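Local coordinates for enoyl-CoA hydratase/isomerase (Mycobacterium avium, PDB 3P5M), which probably catalyses hydration or double-bond isomerisation of enoyl-CoA thioesters, at residues V104-G107 and C108-A111; L146-R150 and A151-R155; A166-E170 and W171-S175; D181-E184 and S185-D189. All blocks are in the same frame, centred on the assembly; numbering follows the deposited sequence.

Contact 1: residues V104-G107 and C108-A111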
loop_
_atom_site.group_PDB
_atom_site.type_symbol
_atom_site.label_atom_id
_atom_site.label_comp_id
_atom_site.label_asym_id
_atom_site.label_seq_id
_atom_site.Cartn_x
_atom_site.Cartn_y
_atom_site.Cartn_z
ATOM N N VAL B 104 12.550 15.830 -16.324
ATOM C CA VAL B 104 11.474 16.771 -16.599
ATOM C C VAL B 104 11.340 16.956 -18.107
ATOM O O VAL B 104 12.343 17.052 -18.830
ATOM C CB VAL B 104 11.805 18.179 -15.966
ATOM C CG1 VAL B 104 10.728 19.215 -16.273
ATOM C CG2 VAL B 104 12.036 18.057 -14.455
ATOM N N GLY B 105 10.093 17.032 -18.564
ATOM C CA GLY B 105 9.834 17.229 -19.985
ATOM C C GLY B 105 10.410 16.080 -20.773
ATOM O O GLY B 105 10.160 14.922 -20.430
ATOM N N PHE B 106 11.187 16.385 -21.809
ATOM C CA PHE B 106 11.918 15.325 -22.536
ATOM C C PHE B 106 12.850 14.462 -21.654
ATOM O O PHE B 106 13.159 13.327 -22.010
ATOM C CB PHE B 106 12.752 15.880 -23.706
ATOM C CG PHE B 106 13.527 14.805 -24.423
ATOM C CD1 PHE B 106 12.874 13.925 -25.288
ATOM C CD2 PHE B 106 14.871 14.605 -24.164
ATOM C CE1 PHE B 106 13.554 12.903 -25.907
ATOM C CE2 PHE B 106 15.564 13.583 -24.798
ATOM C CZ PHE B 106 14.905 12.745 -25.676
ATOM N N GLY B 107 13.324 14.996 -20.533
ATOM C CA GLY B 107 14.098 14.180 -19.569
ATOM C C GLY B 107 13.312 12.994 -19.029
ATOM O O GLY B 107 13.874 11.934 -18.731
ATOM N N CYS B 108 12.010 13.173 -18.888
ATOM C CA CYS B 108 11.143 12.078 -18.512
ATOM C C CYS B 108 11.018 11.077 -19.669
ATOM O O CYS B 108 11.241 9.861 -19.503
ATOM C CB CYS B 108 9.758 12.616 -18.076
ATOM S SG CYS B 108 8.627 11.332 -17.475
ATOM N N SER B 109 10.660 11.581 -20.849
ATOM C CA SER B 109 10.568 10.749 -22.037
ATOM C C SER B 109 11.839 9.880 -22.198
ATOM O O SER B 109 11.739 8.674 -22.465
ATOM C CB SER B 109 10.401 11.640 -23.262
ATOM O OG SER B 109 9.337 12.569 -23.082
ATOM N N LEU B 110 13.014 10.505 -22.026
ATOM C CA LEU B 110 14.324 9.854 -22.187
ATOM C C LEU B 110 14.518 8.645 -21.242
ATOM O O LEU B 110 14.904 7.531 -21.671
ATOM C CB LEU B 110 15.424 10.889 -21.903
ATOM C CG LEU B 110 16.905 10.564 -22.064
ATOM C CD1 LEU B 110 17.189 10.126 -23.477
ATOM C CD2 LEU B 110 17.640 11.875 -21.798
ATOM N N ALA B 111 14.310 8.893 -19.955
ATOM C CA ALA B 111 14.453 7.859 -18.926
ATOM C C ALA B 111 13.485 6.728 -19.269
ATOM O O ALA B 111 13.858 5.558 -19.290
ATOM C CB ALA B 111 14.123 8.436 -17.561
#
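The ring of Phe106 lies against Leu110, one helical turn later. Its CE2 is 4.0 Å from Leu110 CB, and both methyls of Leu110 close on the same outer part of the ring. Both side chains have CG anti to the backbone N (chi1 178° for Phe106), which brings the ring and the leucine branch together on one flank of the helix. At the ring position across from CE2, Phe106 CD1 is 3.9 Å from Ser109 CB. Ser109 OG is held by the carbonyl O of Asp137.

Backbone bonds set this spacing. Leu110 N donates to Phe106 O at 2.8 Å. Gly105 O takes Cys108 N at 3.0 Å, and Ser109 N only weakly. Gly105 is the N-cap residue, with phi 61°, so the chain turns sharply out of strand 102-104. Further out, helix 74-90 meets Phe106 through Ala81 and Val85, and Leu110 through Val84 and Ile88. Helix 32-47 adds Leu35 and Leu38. The arrangement is a buried helix N-terminus entered through glycine. In the crotonase fold, the backbone at the start of the corresponding helix typically contributes to the oxyanion hole, and the same is probable here.

Contact 2: residues L146-R150 and A151-R155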
loop_
_atom_site.group_PDB
_atom_site.type_symbol
_atom_site.label_atom_id
_atom_site.label_comp_id
_atom_site.label_asym_id
_atom_site.label_seq_id
_atom_site.Cartn_x
_atom_site.Cartn_y
_atom_site.Cartn_z
ATOM N N LEU B 146 1.312 2.911 -21.590
ATOM C CA LEU B 146 1.678 1.490 -21.486
ATOM C C LEU B 146 2.534 1.253 -20.243
ATOM O O LEU B 146 3.009 0.155 -20.012
ATOM C CB LEU B 146 2.392 1.011 -22.787
ATOM C CG LEU B 146 1.471 0.662 -23.977
ATOM C CD1 LEU B 146 0.614 -0.545 -23.635
ATOM C CD2 LEU B 146 0.552 1.850 -24.380
ATOM N N LEU B 147 2.765 2.300 -19.458
ATOM C CA LEU B 147 3.497 2.156 -18.192
ATOM C C LEU B 147 2.555 2.279 -17.002
ATOM O O LEU B 147 2.571 1.414 -16.103
ATOM C CB LEU B 147 4.627 3.204 -18.107
ATOM C CG LEU B 147 5.740 3.030 -19.145
ATOM C CD1 LEU B 147 6.774 4.141 -19.060
ATOM C CD2 LEU B 147 6.417 1.680 -18.975
ATOM N N ILE B 148 1.718 3.332 -17.019
ATOM C CA ILE B 148 0.889 3.758 -15.879
ATOM C C ILE B 148 -0.618 3.877 -16.218
ATOM O O ILE B 148 -1.405 4.247 -15.359
ATOM C CB ILE B 148 1.389 5.116 -15.282
ATOM C CG1 ILE B 148 1.220 6.255 -16.313
ATOM C CG2 ILE B 148 2.878 5.050 -14.816
ATOM C CD1 ILE B 148 1.598 7.637 -15.751
ATOM N N GLY B 149 -1.015 3.578 -17.459
ATOM C CA GLY B 149 -2.421 3.722 -17.855
ATOM C C GLY B 149 -2.744 5.155 -18.277
ATOM O O GLY B 149 -1.993 6.126 -17.991
ATOM N N ARG B 150 -3.837 5.296 -19.010
ATOM C CA ARG B 150 -4.203 6.610 -19.578
ATOM C C ARG B 150 -4.585 7.679 -18.536
ATOM O O ARG B 150 -4.326 8.865 -18.751
ATOM C CB ARG B 150 -5.331 6.408 -20.603
ATOM C CG ARG B 150 -5.923 7.650 -21.192
ATOM C CD ARG B 150 -6.889 7.254 -22.325
ATOM N NE ARG B 150 -7.943 8.249 -22.413
ATOM C CZ ARG B 150 -9.152 8.086 -21.887
ATOM N NH1 ARG B 150 -10.034 9.068 -21.998
ATOM N NH2 ARG B 150 -9.488 6.938 -21.281
ATOM N N ALA B 151 -5.212 7.279 -17.417
ATOM C CA ALA B 151 -5.702 8.286 -16.460
ATOM C C ALA B 151 -4.559 8.991 -15.752
ATOM O O ALA B 151 -4.589 10.220 -15.575
ATOM C CB ALA B 151 -6.675 7.683 -15.443
ATOM N N ARG B 152 -3.554 8.220 -15.341
ATOM C CA ARG B 152 -2.435 8.804 -14.623
ATOM C C ARG B 152 -1.577 9.618 -15.595
ATOM O O ARG B 152 -0.975 10.596 -15.199
ATOM C CB ARG B 152 -1.620 7.722 -13.894
ATOM C CG ARG B 152 -2.272 7.133 -12.606
ATOM C CD ARG B 152 -1.421 5.958 -12.182
ATOM N NE ARG B 152 -1.853 5.318 -10.945
ATOM C CZ ARG B 152 -1.737 4.016 -10.689
ATOM N NH1 ARG B 152 -2.143 3.567 -9.532
ATOM N NH2 ARG B 152 -1.278 3.172 -11.605
ATOM N N THR B 153 -1.540 9.212 -16.874
ATOM C CA THR B 153 -0.904 10.021 -17.928
ATOM C C THR B 153 -1.546 11.382 -18.161
ATOM O O THR B 153 -0.842 12.371 -18.176
ATOM C CB THR B 153 -0.791 9.271 -19.277
ATOM O OG1 THR B 153 -0.187 7.991 -19.075
ATOM C CG2 THR B 153 0.073 10.081 -20.265
ATOM N N SER B 154 -2.867 11.412 -18.370
ATOM C CA SER B 154 -3.626 12.663 -18.535
ATOM C C SER B 154 -3.351 13.598 -17.386
ATOM O O SER B 154 -3.142 14.777 -17.602
ATOM C CB SER B 154 -5.150 12.436 -18.586
ATOM O OG SER B 154 -5.468 11.385 -19.465
ATOM N N ARG B 155 -3.375 13.073 -16.167
ATOM C CA ARG B 155 -3.058 13.874 -15.014
ATOM C C ARG B 155 -1.637 14.454 -15.098
ATOM O O ARG B 155 -1.482 15.678 -15.037
ATOM C CB ARG B 155 -3.267 13.117 -13.684
ATOM C CG ARG B 155 -3.013 14.031 -12.455
ATOM C CD ARG B 155 -3.470 13.418 -11.120
ATOM N NE ARG B 155 -3.082 14.250 -9.971
ATOM C CZ ARG B 155 -3.585 14.117 -8.748
ATOM N NH1 ARG B 155 -4.513 13.193 -8.531
ATOM N NH2 ARG B 155 -3.177 14.913 -7.741
HETATM O O HOH W 1 -3.868 5.283 -15.327
#
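Gly149 O accepts a weak backbone bond from Thr153 N, one turn into helix 150-159. Gly149 is the N-cap of that helix and links it to Ile148, the last residue of helix 145-148. Its phi of 84° turns the chain between the two. In the next step of the helix, Ser154 N donates to Arg150 O at 3.0 Å. The carbonyl of Ile148 reaches the new helix through water 1, which donates to Ile148 O at 2.7 Å and accepts from Arg152 N.

The Thr153 hydroxyl folds back onto the first turn. Thr153 OG1 donates to Gly149 O at 2.8 Å. It sits beside its own backbone N (chi1 -51°), which turns it back along the helix. Ser154 is modelled in two conformers, and in one of them Ser154 OG also reaches Arg150 O, from the face of the carbonyl plane opposite to Ser154 N. Ile148 packs across the start of the helix. Its CD1 is 3.7 Å from Arg152 CB, and its CG1 faces Thr153 OG1. The extended Arg152 chain passes Ile148 O, with CD 3.6 Å from it.

Within the chain, Ile148 rests on Met173 and Thr153 on Leu144 before the helix pair. The arginines face the second subunit: Arg150 NH2 bonds Leu112 O of that subunit, at its helix 106-113, and Arg155 NH1 bonds its Ser175 O, just before its strand 176-177.

Contact 3: residues A166-E170 and W171-S175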
loop_
_atom_site.group_PDB
_atom_site.type_symbol
_atom_site.label_atom_id
_atom_site.label_comp_id
_atom_site.label_asym_id
_atom_site.label_seq_id
_atom_site.Cartn_x
_atom_site.Cartn_y
_atom_site.Cartn_z
ATOM N N ALA B 166 9.243 7.149 -5.608
ATOM C CA ALA B 166 8.441 6.132 -4.900
ATOM C C ALA B 166 7.084 5.892 -5.596
ATOM O O ALA B 166 6.705 4.763 -5.821
ATOM C CB ALA B 166 8.190 6.572 -3.447
ATOM N N THR B 167 6.373 6.977 -5.919
ATOM C CA THR B 167 5.090 6.918 -6.618
ATOM C C THR B 167 5.234 6.327 -8.024
ATOM O O THR B 167 4.447 5.462 -8.391
ATOM C CB THR B 167 4.474 8.309 -6.693
ATOM O OG1 THR B 167 4.335 8.798 -5.370
ATOM C CG2 THR B 167 3.096 8.306 -7.393
ATOM N N ALA B 168 6.265 6.766 -8.774
ATOM C CA ALA B 168 6.555 6.222 -10.091
ATOM C C ALA B 168 6.746 4.725 -10.005
ATOM O O ALA B 168 6.192 3.990 -10.817
ATOM C CB ALA B 168 7.790 6.876 -10.734
ATOM N N PHE B 169 7.523 4.267 -9.031
ATOM C CA PHE B 169 7.653 2.813 -8.838
ATOM C C PHE B 169 6.331 2.044 -8.563
ATOM O O PHE B 169 6.100 0.930 -9.122
ATOM C CB PHE B 169 8.651 2.532 -7.723
ATOM C CG PHE B 169 8.892 1.078 -7.493
ATOM C CD1 PHE B 169 9.682 0.349 -8.388
ATOM C CD2 PHE B 169 8.338 0.432 -6.379
ATOM C CE1 PHE B 169 9.927 -1.005 -8.175
ATOM C CE2 PHE B 169 8.569 -0.925 -6.155
ATOM C CZ PHE B 169 9.373 -1.650 -7.058
ATOM N N GLU B 170 5.494 2.594 -7.678
ATOM C CA GLU B 170 4.222 1.950 -7.314
ATOM C C GLU B 170 3.285 1.804 -8.524
ATOM O O GLU B 170 2.540 0.802 -8.655
ATOM C CB GLU B 170 3.489 2.769 -6.264
ATOM C CG GLU B 170 4.116 2.823 -4.920
ATOM C CD GLU B 170 3.453 3.873 -4.010
ATOM O OE1 GLU B 170 2.294 4.284 -4.288
ATOM O OE2 GLU B 170 4.103 4.296 -3.022
ATOM N N TRP B 171 3.321 2.839 -9.370
ATOM C CA TRP B 171 2.532 2.951 -10.572
ATOM C C TRP B 171 3.021 2.039 -11.669
ATOM O O TRP B 171 2.303 1.849 -12.631
ATOM C CB TRP B 171 2.622 4.392 -11.099
ATOM C CG TRP B 171 1.808 5.396 -10.317
ATOM C CD1 TRP B 171 1.140 5.202 -9.113
ATOM C CD2 TRP B 171 1.615 6.761 -10.663
ATOM N NE1 TRP B 171 0.508 6.361 -8.742
ATOM C CE2 TRP B 171 0.779 7.335 -9.668
ATOM C CE3 TRP B 171 2.028 7.556 -11.750
ATOM C CZ2 TRP B 171 0.381 8.692 -9.706
ATOM C CZ3 TRP B 171 1.623 8.886 -11.778
ATOM C CH2 TRP B 171 0.795 9.437 -10.762
ATOM N N GLY B 172 4.266 1.560 -11.580
ATOM C CA GLY B 172 4.857 0.731 -12.678
ATOM C C GLY B 172 5.451 1.565 -13.805
ATOM O O GLY B 172 5.668 1.050 -14.939
ATOM N N MET B 173 5.757 2.853 -13.495
ATOM C CA MET B 173 6.402 3.732 -14.466
ATOM C C MET B 173 7.836 3.320 -14.721
ATOM O O MET B 173 8.333 3.427 -15.824
ATOM C CB MET B 173 6.424 5.193 -13.958
ATOM C CG MET B 173 6.772 6.247 -15.031
ATOM S SD MET B 173 7.163 7.924 -14.379
ATOM C CE MET B 173 5.500 8.343 -13.845
ATOM N N ILE B 174 8.503 2.882 -13.664
ATOM C CA ILE B 174 9.922 2.597 -13.684
ATOM C C ILE B 174 10.172 1.203 -13.120
ATOM O O ILE B 174 9.417 0.746 -12.254
ATOM C CB ILE B 174 10.737 3.698 -12.891
ATOM C CG1 ILE B 174 10.175 3.896 -11.479
ATOM C CG2 ILE B 174 10.696 5.031 -13.696
ATOM C CD1 ILE B 174 11.098 4.731 -10.543
ATOM N N SER B 175 11.228 0.542 -13.582
ATOM C CA SER B 175 11.492 -0.831 -13.156
ATOM C C SER B 175 12.093 -0.955 -11.743
ATOM O O SER B 175 11.794 -1.903 -11.050
ATOM C CB SER B 175 12.400 -1.513 -14.162
ATOM O OG SER B 175 13.651 -0.847 -14.178
HETATM O O HOH W 2 7.366 -0.505 -11.086
#
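Thr167 and Trp171 lie side by side at the end of helix 165-171, where the carbonyls of the last turn are taken up by the residues that follow. Thr167 O accepts Trp171 N at 3.0 Å. The next two bonds cross: Ala168 O reaches past Gly172 to accept Met173 N at 2.9 Å, while Phe169 O accepts Gly172 N at 3.1 Å. Water 2 also donates to Phe169 O and bridges it to Ile174 O, 2.7 Å from each. Gly172 has phi 84°, and with the bonds back into the last turn it completes a Schellman motif.

The Thr167 hydroxyl is satisfied by Ser164 OG. That leaves the methyl for the indole: Thr167 CG2 sits over one face of Trp171, 3.7 Å from the centroid of the five-membered ring, a CH-pi contact. Trp171 CG lies beside the backbone N (chi1 -75°), which folds the ring back over the methyl and Thr167 O. Ala168 CB is 3.8 Å from Met173 SD and also meets Ile174 CG1, so the chain after the turn closes on the helix with apolar groups. Ser175 O lies at the edge of the Phe169 ring, 3.5 Å from CE1, and Arg155 of the third subunit also holds it. Ser175 OG bonds Val117 N.

Ala168, Met173 and Ile174 pack on Phe125 of strand 124-126. Ile174 also covers Val117 and Ala119 of strand 116-119, while Met173 and Ile174 reach Leu112 of helix 106-113.

Contact 4: residues D181-E184 and S185-D189; sequences DEYE and SVLTD
Tyr183 and Leu187 run side by side, pointing the same way from the first turn of helix 183-195. Each has CG anti to the backbone N (chi1 163° for Tyr183 and -175° for Leu187), so both lean along the same flank. They meet at their far ends: Leu187 CD2 is 3.8 Å from Tyr183 OH and 4.1 Å from CZ. Glu184 is bent at chi2 (82°), and the bend carries its carboxylate round until OE2 lies at the edge of the Tyr183 ring.

Thr188 turns its hydroxyl toward its own backbone N and back down the helix. Its OG1 donates to Glu184 O at 2.9 Å. Thr188 N donates to the same oxygen, also at 2.9 Å, from the opposite face of the carbonyl plane. Val186 sets one methyl back over the preceding turn, with CG2 3.3 Å from Glu182 O. That oxygen accepts Val186 N at 2.9 Å, and Tyr183 O accepts Leu187 N. Water 3 joins Asp181 O to Ser185 N, which supplies a partner for an amide of the first turn.

Tyr183 also packs on His100, Ala120 and Thr178. Asp181 OD2 makes a salt bridge to Lys162 of the fourth subunit. The acids Asp181, Glu182 and Glu184 gather at the helix N-terminus, where their negative charge would probably be favourable to the helix dipole. The chemistry is that of a solvent-facing helix start: polar groups serve backbone atoms, and one apolar pair lies along a flank.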
loop_
_atom_site.group_PDB
_atom_site.type_symbol
_atom_site.label_atom_id
_atom_site.label_comp_id
_atom_site.label_asym_id
_atom_site.label_seq_id
_atom_site.Cartn_x
_atom_site.Cartn_y
_atom_site.Cartn_z
ATOM N N ASP B 181 20.972 5.464 1.301
ATOM C CA ASP B 181 22.147 5.853 0.558
ATOM C C ASP B 181 22.511 4.806 -0.496
ATOM O O ASP B 181 23.654 4.743 -0.921
ATOM C CB ASP B 181 23.344 6.095 1.495
ATOM C CG ASP B 181 23.690 4.877 2.393
ATOM O OD1 ASP B 181 24.770 4.919 3.008
ATOM O OD2 ASP B 181 22.920 3.897 2.511
ATOM N N GLU B 182 21.530 4.000 -0.913
ATOM C CA GLU B 182 21.807 2.794 -1.702
ATOM C C GLU B 182 21.756 2.913 -3.230
ATOM O O GLU B 182 21.976 1.912 -3.941
ATOM C CB GLU B 182 20.892 1.672 -1.258
ATOM C CG GLU B 182 21.337 1.012 0.033
ATOM C CD GLU B 182 20.340 -0.024 0.553
ATOM O OE1 GLU B 182 19.342 -0.338 -0.143
ATOM O OE2 GLU B 182 20.571 -0.543 1.652
ATOM N N TYR B 183 21.484 4.117 -3.730
ATOM C CA TYR B 183 21.218 4.318 -5.143
ATOM C C TYR B 183 22.381 3.834 -6.031
ATOM O O TYR B 183 22.169 3.062 -6.984
ATOM C CB TYR B 183 20.899 5.807 -5.406
ATOM C CG TYR B 183 21.004 6.194 -6.880
ATOM C CD1 TYR B 183 20.118 5.682 -7.826
ATOM C CD2 TYR B 183 21.996 7.073 -7.312
ATOM C CE1 TYR B 183 20.222 6.039 -9.190
ATOM C CE2 TYR B 183 22.110 7.448 -8.652
ATOM C CZ TYR B 183 21.220 6.925 -9.591
ATOM O OH TYR B 183 21.350 7.290 -10.924
ATOM N N GLU B 184 23.587 4.322 -5.722
ATOM C CA GLU B 184 24.785 4.049 -6.505
ATOM C C GLU B 184 25.091 2.554 -6.516
ATOM O O GLU B 184 25.396 1.978 -7.571
ATOM C CB GLU B 184 26.007 4.852 -5.967
ATOM C CG GLU B 184 26.015 6.332 -6.354
ATOM C CD GLU B 184 25.123 7.202 -5.432
ATOM O OE1 GLU B 184 24.470 6.657 -4.492
ATOM O OE2 GLU B 184 25.066 8.444 -5.653
ATOM N N SER B 185 24.994 1.936 -5.338
ATOM C CA SER B 185 25.335 0.528 -5.179
ATOM C C SER B 185 24.339 -0.353 -5.919
ATOM O O SER B 185 24.737 -1.331 -6.579
ATOM C CB SER B 185 25.371 0.152 -3.701
ATOM O OG SER B 185 25.305 -1.254 -3.561
ATOM N N VAL B 186 23.056 0.010 -5.838
ATOM C CA VAL B 186 22.005 -0.730 -6.553
ATOM C C VAL B 186 22.161 -0.590 -8.068
ATOM O O VAL B 186 22.169 -1.580 -8.765
ATOM C CB VAL B 186 20.579 -0.376 -6.082
ATOM C CG1 VAL B 186 19.533 -1.027 -6.971
ATOM C CG2 VAL B 186 20.385 -0.893 -4.666
ATOM N N LEU B 187 22.379 0.627 -8.530
ATOM C CA LEU B 187 22.689 0.910 -9.901
ATOM C C LEU B 187 23.861 0.037 -10.404
ATOM O O LEU B 187 23.744 -0.626 -11.445
ATOM C CB LEU B 187 22.968 2.411 -10.084
ATOM C CG LEU B 187 23.201 2.843 -11.546
ATOM C CD1 LEU B 187 22.020 2.507 -12.422
ATOM C CD2 LEU B 187 23.596 4.312 -11.696
ATOM N N THR B 188 24.945 0.003 -9.613
ATOM C CA THR B 188 26.117 -0.833 -9.924
ATOM C C THR B 188 25.699 -2.300 -10.010
ATOM O O THR B 188 26.072 -2.993 -10.968
ATOM C CB THR B 188 27.264 -0.677 -8.877
ATOM O OG1 THR B 188 27.667 0.689 -8.828
ATOM C CG2 THR B 188 28.458 -1.558 -9.230
ATOM N N ASP B 189 24.925 -2.764 -9.026
ATOM C CA ASP B 189 24.495 -4.163 -9.018
ATOM C C ASP B 189 23.742 -4.500 -10.284
ATOM O O ASP B 189 24.072 -5.476 -10.935
ATOM C CB ASP B 189 23.624 -4.481 -7.822
ATOM C CG ASP B 189 24.408 -4.550 -6.511
ATOM O OD1 ASP B 189 25.648 -4.422 -6.501
ATOM O OD2 ASP B 189 23.760 -4.729 -5.453
HETATM O O HOH W 3 25.113 3.314 -2.632
#

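Overall arrangement
All four contacts are local, so each closes a single turn; they follow one another in series, without nesting or crossing. Contact 1 starts helix 106-113 near the centre of the chain, directly after strand 102-104. Contact 2 joins two short helices, about 15 Å away between centres. Contact 3 ends helix 165-171 and leads into strand 176-177. Contacts 2 and 3 touch: Ile148 packs on Trp171, and Arg152 makes a cation-pi contact with Trp171. Both also meet the third subunit. Contact 4 follows strand 176-177 on the surface, its nearest atoms about 9 Å from contact 3, and reaches a fourth subunit.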